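Local coordinates for cell cycle regulatory protein GcrA (Caulobacter crescentus, PDB 5YIU), which is a cell cycle regulator that binds DNA and activates transcription, the piece here being its small helical DNA-binding domain, at residues 24-29 against 35-40; 5-10 against 41-46. All coordinates share one frame; numbering follows the deposited sequence. Where two conformers were deposited one is given.

Contact 1. Residues 24-29 against 35-40; sequences SASQIA and VTRNAV
Arg37 NE and the backbone N of Ser26 both donate to one water, the arginine from 2.7 Å, and so bridge the first turns of helices 25-32 and 37-47. A second water donates to Ala29 O and, at 3.0 Å, to Val35 O, closing the other end of the contact. Between the two lie mostly alanines and a valine. Ala29 CB sits against the backbone of residues 35-37, 3.4 Å from Val35 O, while Val40 turns one methyl to each alanine: CG2 lies 3.8 Å from Ala29 CB, and CG1, anti to the backbone N (chi1 166°), reaches Ala25 CB and Ile28 CG2. The two helices pair as in a helix-turn-helix, with Ile28 and Val40 carrying on to Leu18 and Leu15 of helix 9-21. Arg37 runs out straight past Ala25, with its CG 3.9 Å from Ala25 CB. Each helix start is capped: Ser24 OG takes Gln27 N, Gln27 OE1 takes Ser24 N in return to complete a capping box, and Thr36 OG1 takes Ala39 N. No direct hydrogen bond joins the segments; the alanines and Ser26 allow the backbones to approach closely, and water supplies polar links.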
loop_
_atom_site.group_PDB
_atom_site.type_symbol
_atom_site.label_atom_id
_atom_site.label_comp_id
_atom_site.label_asym_id
_atom_site.label_seq_id
_atom_site.Cartn_x
_atom_site.Cartn_y
_atom_site.Cartn_z
ATOM N N SER A 24 2.773 8.426 5.276
ATOM C CA SER A 24 2.526 7.390 6.264
ATOM C C SER A 24 1.759 6.228 5.653
ATOM O O SER A 24 1.116 6.363 4.607
ATOM C CB SER A 24 1.722 7.965 7.430
ATOM O OG SER A 24 0.392 8.247 7.020
ATOM N N ALA A 25 1.818 5.088 6.327
ATOM C CA ALA A 25 1.035 3.945 5.891
ATOM C C ALA A 25 -0.463 4.260 5.891
ATOM O O ALA A 25 -1.207 3.766 5.048
ATOM C CB ALA A 25 1.328 2.746 6.759
ATOM N N SER A 26 -0.893 5.081 6.848
ATOM C CA SER A 26 -2.284 5.525 6.925
ATOM C C SER A 26 -2.682 6.311 5.690
ATOM O O SER A 26 -3.721 6.054 5.088
ATOM C CB SER A 26 -2.504 6.393 8.163
ATOM O OG SER A 26 -2.813 5.592 9.282
ATOM N N GLN A 27 -1.848 7.280 5.322
ATOM C CA GLN A 27 -2.141 8.124 4.169
ATOM C C GLN A 27 -2.159 7.298 2.902
ATOM O O GLN A 27 -3.019 7.477 2.046
ATOM C CB GLN A 27 -1.080 9.214 4.029
ATOM C CG GLN A 27 -1.153 10.330 5.049
ATOM C CD GLN A 27 -0.001 11.324 4.909
ATOM O OE1 GLN A 27 1.162 11.004 5.195
ATOM N NE2 GLN A 27 -0.320 12.536 4.463
ATOM N N ILE A 28 -1.196 6.394 2.780
ATOM C CA ILE A 28 -1.125 5.545 1.595
ATOM C C ILE A 28 -2.344 4.632 1.485
ATOM O O ILE A 28 -2.908 4.473 0.407
ATOM C CB ILE A 28 0.179 4.723 1.591
ATOM C CG1 ILE A 28 1.382 5.664 1.442
ATOM C CG2 ILE A 28 0.153 3.672 0.491
ATOM C CD1 ILE A 28 2.710 4.996 1.602
ATOM N N ALA A 29 -2.760 4.048 2.606
ATOM C CA ALA A 29 -3.959 3.216 2.612
ATOM C C ALA A 29 -5.171 4.017 2.142
ATOM O O ALA A 29 -5.994 3.523 1.359
ATOM C CB ALA A 29 -4.203 2.641 3.993
ATOM N N VAL A 35 -7.946 -0.881 1.492
ATOM C CA VAL A 35 -6.862 -1.601 2.153
ATOM C C VAL A 35 -6.543 -0.857 3.447
ATOM O O VAL A 35 -6.737 0.359 3.531
ATOM C CB VAL A 35 -5.611 -1.701 1.219
ATOM C CG1 VAL A 35 -5.037 -0.318 0.911
ATOM C CG2 VAL A 35 -4.538 -2.607 1.799
ATOM N N THR A 36 -6.098 -1.580 4.470
ATOM C CA THR A 36 -5.810 -0.953 5.755
ATOM C C THR A 36 -4.363 -0.527 5.904
ATOM O O THR A 36 -3.479 -0.945 5.158
ATOM C CB THR A 36 -6.086 -1.904 6.923
ATOM O OG1 THR A 36 -5.221 -3.036 6.812
ATOM C CG2 THR A 36 -7.543 -2.349 6.941
ATOM N N ARG A 37 -4.138 0.307 6.910
ATOM C CA ARG A 37 -2.814 0.750 7.292
ATOM C C ARG A 37 -1.859 -0.429 7.508
ATOM O O ARG A 37 -0.752 -0.464 6.959
ATOM C CB ARG A 37 -2.935 1.573 8.567
ATOM C CG ARG A 37 -1.630 1.994 9.139
ATOM C CD ARG A 37 -1.811 2.773 10.421
ATOM N NE ARG A 37 -0.517 3.289 10.836
ATOM C CZ ARG A 37 0.369 2.592 11.534
ATOM N NH1 ARG A 37 0.088 1.366 11.921
ATOM N NH2 ARG A 37 1.535 3.129 11.853
ATOM N N ASN A 38 -2.289 -1.410 8.291
ATOM C CA ASN A 38 -1.421 -2.539 8.580
ATOM C C ASN A 38 -1.116 -3.386 7.354
ATOM O O ASN A 38 -0.021 -3.935 7.237
ATOM C CB ASN A 38 -2.018 -3.408 9.688
ATOM C CG ASN A 38 -1.907 -2.765 11.059
ATOM O OD1 ASN A 38 -1.325 -1.688 11.210
ATOM N ND2 ASN A 38 -2.471 -3.423 12.064
ATOM N N ALA A 39 -2.072 -3.484 6.428
ATOM C CA ALA A 39 -1.824 -4.252 5.219
ATOM C C ALA A 39 -0.802 -3.530 4.328
ATOM O O ALA A 39 0.048 -4.171 3.696
ATOM C CB ALA A 39 -3.120 -4.527 4.471
ATOM N N VAL A 40 -0.859 -2.198 4.305
ATOM C CA VAL A 40 0.157 -1.417 3.608
ATOM C C VAL A 40 1.542 -1.670 4.216
ATOM O O VAL A 40 2.516 -1.894 3.501
ATOM C CB VAL A 40 -0.196 0.087 3.616
ATOM C CG1 VAL A 40 1.000 0.930 3.216
ATOM C CG2 VAL A 40 -1.390 0.360 2.701
HETATM O O HOH W 1 0.564 5.264 9.335
HETATM O O HOH W 2 -8.436 2.530 2.391
#

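Contact 2. Residues 5-10 against 41-46; sequences MSWTDE and IGKVHR
With CG anti to its carbonyl carbon (chi1 -73°), Trp7 holds its indole out toward helix 37-47, and a bend at chi2 of Lys43 (59°) lays that aliphatic chain along the ring. The pair ties the segment leading into helix 9-21 to the last helix of the helix-turn-helix, which in this fold is usually the recognition helix. Lys43 CG stands 3.7 Å from the centroid of the six-membered ring, only 9° off its normal, a CH-pi contact over the face. Lys43 also touches Val12, and the tryptophan rests on Leu15 and Leu32, so the ring meets all three helices. Trp7 itself is the centre of an inverse gamma turn, just ahead of Thr8, whose OG1 caps helix 9-21 at Arg11 N. Arg46 comes in across the indole at about a right angle, its guanidinium plane steeply inclined to the ring. Trp7 NE1 and Arg46 NH1 lie 3.7 Å apart and share a water in the plane of the indole at its edge, which accepts from both, each 3.1 Å away. Replacing Trp7 with an alanine would probably leave the methylenes of Lys43 without their flat support and the shared water without its indole donor. Along the ring, Lys43 CB is nearest Trp7 CZ2, at 3.6 Å, whereas Lys43 CE has moved on to Trp7 CG in the five-membered ring, 3.7 Å away, so the lysine spans the indole from its benzene end to its pyrrole end and brings NZ near Trp7 CB.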
loop_
_atom_site.group_PDB
_atom_site.type_symbol
_atom_site.label_atom_id
_atom_site.label_comp_id
_atom_site.label_asym_id
_atom_site.label_seq_id
_atom_site.Cartn_x
_atom_site.Cartn_y
_atom_site.Cartn_z
ATOM N N MET A 5 -8.000 -6.428 -1.783
ATOM C CA MET A 5 -7.586 -5.941 -3.101
ATOM C C MET A 5 -6.281 -6.588 -3.533
ATOM O O MET A 5 -5.374 -6.757 -2.728
ATOM C CB MET A 5 -7.384 -4.424 -3.088
ATOM C CG MET A 5 -8.626 -3.601 -2.838
ATOM S SD MET A 5 -9.850 -3.753 -4.149
ATOM C CE MET A 5 -10.970 -2.421 -3.693
ATOM N N SER A 6 -6.173 -6.942 -4.805
ATOM C CA SER A 6 -4.922 -7.435 -5.367
ATOM C C SER A 6 -3.886 -6.325 -5.411
ATOM O O SER A 6 -4.234 -5.161 -5.654
ATOM C CB SER A 6 -5.148 -7.927 -6.795
ATOM O OG SER A 6 -5.946 -9.093 -6.813
ATOM N N TRP A 7 -2.626 -6.677 -5.199
ATOM C CA TRP A 7 -1.536 -5.735 -5.367
ATOM C C TRP A 7 -1.167 -5.703 -6.839
ATOM O O TRP A 7 -0.208 -6.336 -7.274
ATOM C CB TRP A 7 -0.342 -6.148 -4.512
ATOM C CG TRP A 7 -0.587 -5.894 -3.057
ATOM C CD1 TRP A 7 -0.815 -6.827 -2.083
ATOM C CD2 TRP A 7 -0.664 -4.614 -2.412
ATOM N NE1 TRP A 7 -1.024 -6.209 -0.874
ATOM C CE2 TRP A 7 -0.929 -4.852 -1.048
ATOM C CE3 TRP A 7 -0.523 -3.291 -2.856
ATOM C CZ2 TRP A 7 -1.065 -3.815 -0.129
ATOM C CZ3 TRP A 7 -0.658 -2.269 -1.937
ATOM C CH2 TRP A 7 -0.926 -2.538 -0.592
ATOM N N THR A 8 -1.971 -4.978 -7.606
ATOM C CA THR A 8 -1.724 -4.783 -9.029
ATOM C C THR A 8 -0.444 -3.985 -9.237
ATOM O O THR A 8 0.043 -3.335 -8.319
ATOM C CB THR A 8 -2.869 -3.991 -9.656
ATOM O OG1 THR A 8 -2.965 -2.718 -9.000
ATOM C CG2 THR A 8 -4.198 -4.758 -9.520
ATOM N N ASP A 9 0.097 -4.020 -10.446
ATOM C CA ASP A 9 1.292 -3.247 -10.749
ATOM C C ASP A 9 1.086 -1.776 -10.422
ATOM O O ASP A 9 1.991 -1.125 -9.900
ATOM C CB ASP A 9 1.691 -3.400 -12.215
ATOM C CG ASP A 9 2.227 -4.776 -12.533
ATOM O OD1 ASP A 9 2.437 -5.577 -11.595
ATOM O OD2 ASP A 9 2.442 -5.059 -13.730
ATOM N N GLU A 10 -0.098 -1.247 -10.705
ATOM C CA GLU A 10 -0.350 0.158 -10.423
ATOM C C GLU A 10 -0.375 0.446 -8.923
ATOM O O GLU A 10 0.145 1.456 -8.465
ATOM C CB GLU A 10 -1.647 0.643 -11.082
ATOM C CG GLU A 10 -1.842 2.150 -10.957
ATOM C CD GLU A 10 -3.182 2.627 -11.476
ATOM O OE1 GLU A 10 -3.926 1.810 -12.058
ATOM O OE2 GLU A 10 -3.490 3.825 -11.298
ATOM N N ILE A 41 1.624 -1.646 5.546
ATOM C CA ILE A 41 2.892 -1.924 6.217
ATOM C C ILE A 41 3.439 -3.298 5.828
ATOM O O ILE A 41 4.616 -3.440 5.492
ATOM C CB ILE A 41 2.761 -1.804 7.753
ATOM C CG1 ILE A 41 2.555 -0.332 8.134
ATOM C CG2 ILE A 41 3.993 -2.391 8.453
ATOM C CD1 ILE A 41 2.168 -0.099 9.599
ATOM N N GLY A 42 2.577 -4.309 5.829
ATOM C CA GLY A 42 3.016 -5.626 5.425
ATOM C C GLY A 42 3.584 -5.651 4.018
ATOM O O GLY A 42 4.591 -6.325 3.752
ATOM N N LYS A 43 2.930 -4.951 3.098
ATOM C CA LYS A 43 3.405 -4.899 1.719
ATOM C C LYS A 43 4.741 -4.165 1.597
ATOM O O LYS A 43 5.618 -4.603 0.856
ATOM C CB LYS A 43 2.343 -4.270 0.810
ATOM C CG LYS A 43 2.704 -4.244 -0.666
ATOM C CD LYS A 43 2.960 -5.634 -1.218
ATOM C CE LYS A 43 3.097 -5.595 -2.728
ATOM N NZ LYS A 43 3.404 -6.949 -3.281
ATOM N N VAL A 44 4.887 -3.040 2.299
ATOM C CA VAL A 44 6.172 -2.338 2.368
ATOM C C VAL A 44 7.269 -3.295 2.834
ATOM O O VAL A 44 8.370 -3.328 2.270
ATOM C CB VAL A 44 6.088 -1.144 3.330
ATOM C CG1 VAL A 44 7.473 -0.604 3.650
ATOM C CG2 VAL A 44 5.195 -0.043 2.748
ATOM N N HIS A 45 6.954 -4.086 3.847
ATOM C CA HIS A 45 7.879 -5.096 4.316
ATOM C C HIS A 45 8.245 -6.111 3.231
ATOM O O HIS A 45 9.420 -6.401 3.011
ATOM C CB HIS A 45 7.297 -5.812 5.531
ATOM C CG HIS A 45 8.239 -6.785 6.157
ATOM N ND1 HIS A 45 8.059 -8.150 6.088
ATOM C CD2 HIS A 45 9.382 -6.590 6.857
ATOM C CE1 HIS A 45 9.046 -8.753 6.727
ATOM N NE2 HIS A 45 9.863 -7.830 7.201
ATOM N N ARG A 46 7.248 -6.655 2.545
ATOM C CA ARG A 46 7.530 -7.652 1.506
ATOM C C ARG A 46 8.306 -7.085 0.312
ATOM O O ARG A 46 9.056 -7.805 -0.350
ATOM C CB ARG A 46 6.242 -8.353 1.060
ATOM C CG ARG A 46 5.574 -9.114 2.196
ATOM C CD ARG A 46 4.534 -10.103 1.719
ATOM N NE ARG A 46 3.430 -9.508 0.962
ATOM C CZ ARG A 46 2.395 -8.862 1.492
ATOM N NH1 ARG A 46 1.443 -8.405 0.685
ATOM N NH2 ARG A 46 2.316 -8.656 2.801
HETATM O O HOH W 3 -1.467 -8.036 1.638
#

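Both contacts use helix 37-47: contact 1 takes its first turn, contact 2 the turns that follow. Their centres are 10 Å apart, on opposite sides of the centre of the chain. Along the sequence contact 1 is nested within the loop that contact 2 closes: helix 25-32 and helix 37-47 pair across a short turn, and the earlier segment 5-10 meets the same last helix from near the start of the chain. They also touch directly: Ala25 CB lies 3.6 Å from Ile41 CG1, and Trp7 CZ2 approaches Val35 CG2. Together they hold helix 37-47 against helix 25-32 and the lead-in to helix 9-21, consistent with a compact DNA-binding domain that presents it to DNA.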